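Local atomic coordinates of D7 protein (Anopheles stephensi, PDB entry 3NHI), a protein that binds and sequesters cysteinyl leukotrienes and thromboxane A2 analogues, mediators of the host response, to help female mosquitoes feed on blood. Residues A[262-267]-A[290-294]. Sequence-based numbering, arbitrary orientation.
Sequences ELRSAD and LNTTV
Glu-262 OE2 takes two bonds from Thr-293. Thr-293 OG1 lies 2.8 Å from Glu-262 OE2. The backbone N of Thr-293 is also 2.8 Å from Glu-262 OE2, with an N-H...O angle of 160°. Both donors meet the syn side of OE2, each about 20° out of the carboxylate plane. Glu-262 reaches them with its chain fully extended and CG anti to the backbone N (chi1 -178°). Its OE2 also rests against Thr-292 CB at 3.4 Å.

From Leu-263 onward the contact turns apolar. Leu-290 CD1 sits 3.9 Å from Leu-263 CD1, and the two side chains run roughly perpendicular to each other. The same methyl group lies 3.9 Å from Ala-266 CB and 4.1 Å from Asp-267 CB. Thr-292 CG2 approaches Ala-266 CB more loosely, at 4.2 Å.

The contact belongs to the C-terminal half of this all-helical, odorant-binding-protein-like chain. It ties the last turn of helix 251-266 to the irregular tail that follows helix 280-288. Within the tail, Thr-292 OG1 accepts from Val-294 N in an ST turn and is also bonded to Met-287 O. An inverse gamma turn at Asn-291 comes just before the ST turn, closed by a weak bond from Thr-292 N to Leu-290 O.

Further partners hold the carboxylate in its buried site. Arg-176 makes a salt bridge to Glu-262 OE1 and also bonds to Thr-293 OG1, while Ser-154 OG bonds to Glu-262 OE2. The nearby arginine would probably favour the ionised form of Glu-262. His-156 of helix 155-163 packs against both Glu-262 and Thr-293.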
loop_
_atom_site.group_PDB
_atom_site.type_symbol
_atom_site.label_atom_id
_atom_site.label_comp_id
_atom_site.label_asym_id
_atom_site.label_seq_id
_atom_site.Cartn_x
_atom_site.Cartn_y
_atom_site.Cartn_z
ATOM N N GLU A 262 -10.775 -5.035 -3.095
ATOM C CA GLU A 262 -11.348 -3.786 -3.606
ATOM C C GLU A 262 -11.790 -2.867 -2.455
ATOM O O GLU A 262 -11.416 -1.686 -2.409
ATOM C CB GLU A 262 -12.504 -3.992 -4.588
ATOM C CG GLU A 262 -12.953 -2.621 -5.072
ATOM C CD GLU A 262 -14.052 -2.598 -6.106
ATOM O OE1 GLU A 262 -14.644 -3.653 -6.419
ATOM O OE2 GLU A 262 -14.338 -1.483 -6.591
ATOM N N LEU A 263 -12.556 -3.426 -1.519
ATOM C CA LEU A 263 -12.980 -2.666 -0.353
ATOM C C LEU A 263 -11.800 -2.089 0.422
ATOM O O LEU A 263 -11.772 -0.897 0.736
ATOM C CB LEU A 263 -13.838 -3.541 0.565
ATOM C CG LEU A 263 -14.225 -2.946 1.918
ATOM C CD1 LEU A 263 -14.954 -1.593 1.783
ATOM C CD2 LEU A 263 -15.066 -3.958 2.652
ATOM N N ARG A 264 -10.828 -2.943 0.719
ATOM C CA ARG A 264 -9.658 -2.531 1.481
ATOM C C ARG A 264 -8.841 -1.474 0.741
ATOM O O ARG A 264 -8.213 -0.620 1.374
ATOM C CB ARG A 264 -8.803 -3.751 1.826
ATOM C CG ARG A 264 -9.495 -4.653 2.837
ATOM C CD ARG A 264 -8.618 -5.755 3.367
ATOM N NE ARG A 264 -8.345 -6.782 2.375
ATOM C CZ ARG A 264 -7.176 -6.975 1.756
ATOM N NH1 ARG A 264 -6.123 -6.202 1.973
ATOM N NH2 ARG A 264 -7.071 -7.957 0.887
ATOM N N SER A 265 -8.856 -1.516 -0.591
ATOM C CA SER A 265 -8.103 -0.550 -1.384
ATOM C C SER A 265 -8.786 0.809 -1.407
ATOM O O SER A 265 -8.144 1.800 -1.752
ATOM C CB SER A 265 -7.873 -1.062 -2.812
ATOM O OG SER A 265 -9.009 -0.875 -3.650
ATOM N N ALA A 266 -10.076 0.849 -1.065
ATOM C CA ALA A 266 -10.801 2.116 -0.924
ATOM C C ALA A 266 -10.589 2.715 0.458
ATOM O O ALA A 266 -10.499 3.935 0.595
ATOM C CB ALA A 266 -12.295 1.927 -1.216
ATOM N N ASP A 267 -10.478 1.865 1.475
ATOM C CA ASP A 267 -10.361 2.307 2.857
ATOM C C ASP A 267 -9.108 1.674 3.460
ATOM O O ASP A 267 -9.151 0.563 3.984
ATOM C CB ASP A 267 -11.616 1.884 3.620
ATOM C CG ASP A 267 -11.608 2.303 5.080
ATOM O OD1 ASP A 267 -10.656 2.964 5.551
ATOM O OD2 ASP A 267 -12.596 1.954 5.763
ATOM N N LEU A 290 -18.663 3.738 -0.447
ATOM C CA LEU A 290 -17.419 4.317 -0.946
ATOM C C LEU A 290 -17.451 4.438 -2.471
ATOM O O LEU A 290 -18.414 4.030 -3.118
ATOM C CB LEU A 290 -16.227 3.463 -0.474
ATOM C CG LEU A 290 -16.058 3.380 1.051
ATOM C CD1 LEU A 290 -15.079 2.276 1.421
ATOM C CD2 LEU A 290 -15.633 4.716 1.675
ATOM N N ASN A 291 -16.393 5.008 -3.041
ATOM C CA ASN A 291 -16.281 5.161 -4.482
ATOM C C ASN A 291 -15.661 3.893 -5.074
ATOM O O ASN A 291 -14.449 3.793 -5.266
ATOM C CB ASN A 291 -15.475 6.423 -4.817
ATOM C CG ASN A 291 -15.324 6.657 -6.316
ATOM O OD1 ASN A 291 -15.981 6.024 -7.137
ATOM N ND2 ASN A 291 -14.438 7.577 -6.670
ATOM N N THR A 292 -16.524 2.921 -5.351
ATOM C CA THR A 292 -16.099 1.591 -5.795
ATOM C C THR A 292 -16.851 1.174 -7.058
ATOM O O THR A 292 -17.677 1.926 -7.590
ATOM C CB THR A 292 -16.368 0.514 -4.726
ATOM O OG1 THR A 292 -17.783 0.318 -4.623
ATOM C CG2 THR A 292 -15.800 0.918 -3.384
ATOM N N THR A 293 -16.575 -0.041 -7.524
ATOM C CA THR A 293 -17.191 -0.569 -8.736
ATOM C C THR A 293 -18.347 -1.517 -8.421
ATOM O O THR A 293 -18.767 -2.291 -9.274
ATOM C CB THR A 293 -16.158 -1.285 -9.638
ATOM O OG1 THR A 293 -15.575 -2.387 -8.934
ATOM C CG2 THR A 293 -15.068 -0.330 -10.098
ATOM N N VAL A 294 -18.872 -1.421 -7.204
ATOM C CA VAL A 294 -19.957 -2.294 -6.733
ATOM C C VAL A 294 -21.272 -2.050 -7.486
ATOM O O VAL A 294 -21.505 -0.957 -8.011
ATOM C CB VAL A 294 -20.148 -2.147 -5.189
ATOM C CG1 VAL A 294 -20.871 -0.846 -4.833
ATOM C CG2 VAL A 294 -20.871 -3.364 -4.594
#